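Local coordinates for protein intracellular serine protease (Bacillus licheniformis, PDB 4ZOQ) that probably acts as a subtilisin-like serine endopeptidase that cuts lanthipeptide precursors at a specific peptide bond, at residues B[230-235]-B[242-247]. Sequence-based numbering, arbitrary orientation.
Sequences LGETYD and VTDLVL
The backbones of 230-235 and 242-247 draw together at two neighbouring pairs, Leu230 with Leu245 and Gly231 with Asp244, the CA atoms of the latter pair lying 5.6 Å apart. Asp244 points its side chain at the other segment, and its carboxylate oxygen OD2 rests against the Gly231-Glu232 backbone, 3.2 Å from Glu232 N. Gly231 is extended where its CA passes the carboxylate, and the direction a side chain would take from it, away from Asp244, is occupied by Tyr234 CB at the start of the short helix 234-237. The side chain of Glu232 crosses that of Asp244 at about a right angle; its CG lies 3.6 Å from Asp244 OD2, and the two carboxylate planes are turned 79° apart. A bend at chi2 (-79°) turns the end of the Glu232 chain, leaving OE2 4.6 Å from Asp244 OD2. One water links the two acids, donating to Glu232 OE2 at 2.6 Å and to Asp244 OD1, which probably eases the proximity of like charges. Glu232 is gripped further by Ser208 OG at OE2 and by Asn210 ND2 at OE1, so its carboxylate also ties this loop to the one following strand 200-205. In the subtilase fold, the contact closes the base of an excursion between strand 221-226, at the edge of the main parallel sheet, and the two-stranded antiparallel sheet 246-249/269-272. Backbone bonds of Leu230 with Arg241 and of Asp244 with Tyr229 join the two limbs of this excursion. On the apolar side, the end of Leu245 reaches the Leu230 backbone, CD2 lying 3.9 Å from Leu230 N, and meets Leu230 CD2 at 4.2 Å. Leu245 also packs on Leu271 and Leu259, with its side chain about 11 Å from that of Ser276, the predicted charge-relay serine.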
ATOM      1  N   LEU B 230      -0.266  20.676  -0.494  1.00 29.50           N
ATOM      2  CA  LEU B 230      -1.097  21.823  -0.787  1.00 33.42           C
ATOM      3  C   LEU B 230      -0.214  23.012  -1.173  1.00 34.95           C
ATOM      4  O   LEU B 230      -0.628  23.863  -1.965  1.00 39.72           O
ATOM      5  CB  LEU B 230      -1.953  22.166   0.435  1.00 36.41           C
ATOM      6  CG  LEU B 230      -3.011  21.141   0.847  1.00 32.12           C
ATOM      7  CD1 LEU B 230      -3.407  21.338   2.302  1.00 32.26           C
ATOM      8  CD2 LEU B 230      -4.225  21.262  -0.070  1.00 31.20           C
ATOM      9  N   GLY B 231       1.027  23.028  -0.681  1.00 33.21           N
ATOM     10  CA  GLY B 231       1.971  24.082  -1.022  1.00 35.15           C
ATOM     11  C   GLY B 231       3.272  23.809  -0.321  1.00 34.40           C
ATOM     12  O   GLY B 231       3.266  23.074   0.656  1.00 35.70           O
ATOM     13  N   GLU B 232       4.372  24.436  -0.749  1.00 35.09           N
ATOM     14  CA  GLU B 232       5.669  24.179  -0.105  1.00 32.80           C
ATOM     15  C   GLU B 232       5.696  24.697   1.306  1.00 31.31           C
ATOM     16  O   GLU B 232       6.355  24.126   2.180  1.00 37.04           O
ATOM     17  CB  GLU B 232       6.809  24.859  -0.858  1.00 33.67           C
ATOM     18  CG  GLU B 232       7.314  24.150  -2.068  1.00 35.51           C
ATOM     19  CD  GLU B 232       8.239  22.997  -1.755  1.00 39.49           C
ATOM     20  OE1 GLU B 232       8.931  23.013  -0.703  1.00 38.19           O
ATOM     21  OE2 GLU B 232       8.329  22.110  -2.623  1.00 39.95           O
ATOM     22  N   THR B 233       5.040  25.834   1.500  1.00 33.61           N
ATOM     23  CA  THR B 233       4.966  26.520   2.793  1.00 37.99           C
ATOM     24  C   THR B 233       3.525  26.797   3.269  1.00 34.74           C
ATOM     25  O   THR B 233       3.311  27.611   4.172  1.00 36.96           O
ATOM     26  CB  THR B 233       5.795  27.851   2.754  1.00 38.77           C
ATOM     27  OG1 THR B 233       5.317  28.675   1.684  1.00 34.99           O
ATOM     28  CG2 THR B 233       7.288  27.546   2.509  1.00 32.38           C
ATOM     29  N   TYR B 234       2.549  26.203   2.583  1.00 37.27           N
ATOM     30  CA  TYR B 234       1.129  26.306   2.939  1.00 35.22           C
ATOM     31  C   TYR B 234       0.880  26.219   4.445  1.00 35.18           C
ATOM     32  O   TYR B 234       0.041  26.939   4.977  1.00 35.27           O
ATOM     33  CB  TYR B 234       0.311  25.213   2.235  1.00 35.74           C
ATOM     34  CG  TYR B 234      -1.073  25.056   2.815  1.00 34.09           C
ATOM     35  CD1 TYR B 234      -2.095  25.913   2.450  1.00 35.90           C
ATOM     36  CD2 TYR B 234      -1.332  24.108   3.795  1.00 33.63           C
ATOM     37  CE1 TYR B 234      -3.356  25.796   2.997  1.00 37.65           C
ATOM     38  CE2 TYR B 234      -2.575  24.002   4.362  1.00 32.51           C
ATOM     39  CZ  TYR B 234      -3.591  24.844   3.953  1.00 37.73           C
ATOM     40  OH  TYR B 234      -4.854  24.739   4.494  1.00 42.12           O
ATOM     41  N   ASP B 235       1.599  25.333   5.125  1.00 32.82           N
ATOM     42  CA  ASP B 235       1.407  25.201   6.555  1.00 38.74           C
ATOM     43  C   ASP B 235       1.669  26.518   7.254  1.00 40.46           C
ATOM     44  O   ASP B 235       1.042  26.802   8.279  1.00 42.57           O
ATOM     45  CB  ASP B 235       2.300  24.124   7.146  1.00 39.73           C
ATOM     46  CG  ASP B 235       1.846  22.729   6.781  1.00 38.97           C
ATOM     47  OD1 ASP B 235       0.699  22.570   6.321  1.00 36.95           O
ATOM     48  OD2 ASP B 235       2.640  21.790   6.974  1.00 44.99           O
ATOM     49  N   VAL B 242      -1.525  24.898  -6.526  1.00 33.33           N
ATOM     50  CA  VAL B 242      -2.223  23.742  -7.055  1.00 33.80           C
ATOM     51  C   VAL B 242      -1.291  22.892  -7.878  1.00 38.45           C
ATOM     52  O   VAL B 242      -1.569  21.707  -8.128  1.00 36.28           O
ATOM     53  CB  VAL B 242      -3.417  24.177  -7.903  1.00 33.84           C
ATOM     54  CG1 VAL B 242      -4.483  24.821  -6.990  1.00 35.72           C
ATOM     55  CG2 VAL B 242      -2.967  25.161  -8.963  1.00 29.07           C
ATOM     56  N   THR B 243      -0.170  23.504  -8.271  1.00 32.75           N
ATOM     57  CA  THR B 243       0.868  22.807  -9.011  1.00 37.85           C
ATOM     58  C   THR B 243       1.732  21.930  -8.116  1.00 35.24           C
ATOM     59  O   THR B 243       2.531  21.139  -8.619  1.00 37.99           O
ATOM     60  CB  THR B 243       1.820  23.823  -9.737  1.00 42.02           C
ATOM     61  OG1 THR B 243       2.428  24.705  -8.771  1.00 40.93           O
ATOM     62  CG2 THR B 243       1.054  24.642 -10.782  1.00 32.72           C
ATOM     63  N   ASP B 244       1.559  22.054  -6.803  1.00 31.81           N
ATOM     64  CA  ASP B 244       2.263  21.203  -5.848  1.00 32.24           C
ATOM     65  C   ASP B 244       1.482  19.960  -5.507  1.00 30.03           C
ATOM     66  O   ASP B 244       2.034  19.047  -4.898  1.00 32.38           O
ATOM     67  CB  ASP B 244       2.610  21.973  -4.564  1.00 29.01           C
ATOM     68  CG  ASP B 244       3.898  22.802  -4.701  1.00 36.60           C
ATOM     69  OD1 ASP B 244       4.600  22.631  -5.714  1.00 36.81           O
ATOM     70  OD2 ASP B 244       4.209  23.639  -3.815  1.00 38.28           O
ATOM     71  N   LEU B 245       0.212  19.923  -5.915  1.00 32.52           N
ATOM     72  CA  LEU B 245      -0.663  18.751  -5.738  1.00 29.22           C
ATOM     73  C   LEU B 245      -0.504  17.756  -6.890  1.00 29.06           C
ATOM     74  O   LEU B 245       0.062  18.098  -7.934  1.00 27.99           O
ATOM     75  CB  LEU B 245      -2.118  19.209  -5.621  1.00 27.84           C
ATOM     76  CG  LEU B 245      -2.533  19.977  -4.353  1.00 32.75           C
ATOM     77  CD1 LEU B 245      -3.896  20.705  -4.497  1.00 24.44           C
ATOM     78  CD2 LEU B 245      -2.596  18.970  -3.172  1.00 31.16           C
ATOM     79  N   VAL B 246      -1.026  16.541  -6.724  1.00 27.07           N
ATOM     80  CA  VAL B 246      -0.881  15.536  -7.764  1.00 25.67           C
ATOM     81  C   VAL B 246      -2.246  15.055  -8.233  1.00 29.94           C
ATOM     82  O   VAL B 246      -3.190  14.966  -7.437  1.00 28.50           O
ATOM     83  CB  VAL B 246      -0.003  14.326  -7.292  1.00 26.39           C
ATOM     84  CG1 VAL B 246       1.405  14.814  -6.977  1.00 27.24           C
ATOM     85  CG2 VAL B 246      -0.609  13.570  -6.089  1.00 24.10           C
ATOM     86  N   LEU B 247      -2.370  14.771  -9.528  1.00 28.89           N
ATOM     87  CA  LEU B 247      -3.636  14.251 -10.032  1.00 28.59           C
ATOM     88  C   LEU B 247      -3.806  12.779  -9.636  1.00 30.15           C
ATOM     89  O   LEU B 247      -2.847  12.009  -9.620  1.00 30.19           O
ATOM     90  CB  LEU B 247      -3.745  14.416 -11.554  1.00 28.55           C
ATOM     91  CG  LEU B 247      -5.185  14.417 -12.095  1.00 29.50           C
ATOM     92  CD1 LEU B 247      -5.919  15.630 -11.564  1.00 27.87           C
ATOM     93  CD2 LEU B 247      -5.247  14.394 -13.610  1.00 29.24           C
TER
HETATM   94  O   HOH W   1       7.507  21.964  -5.109  1.00 36.73           O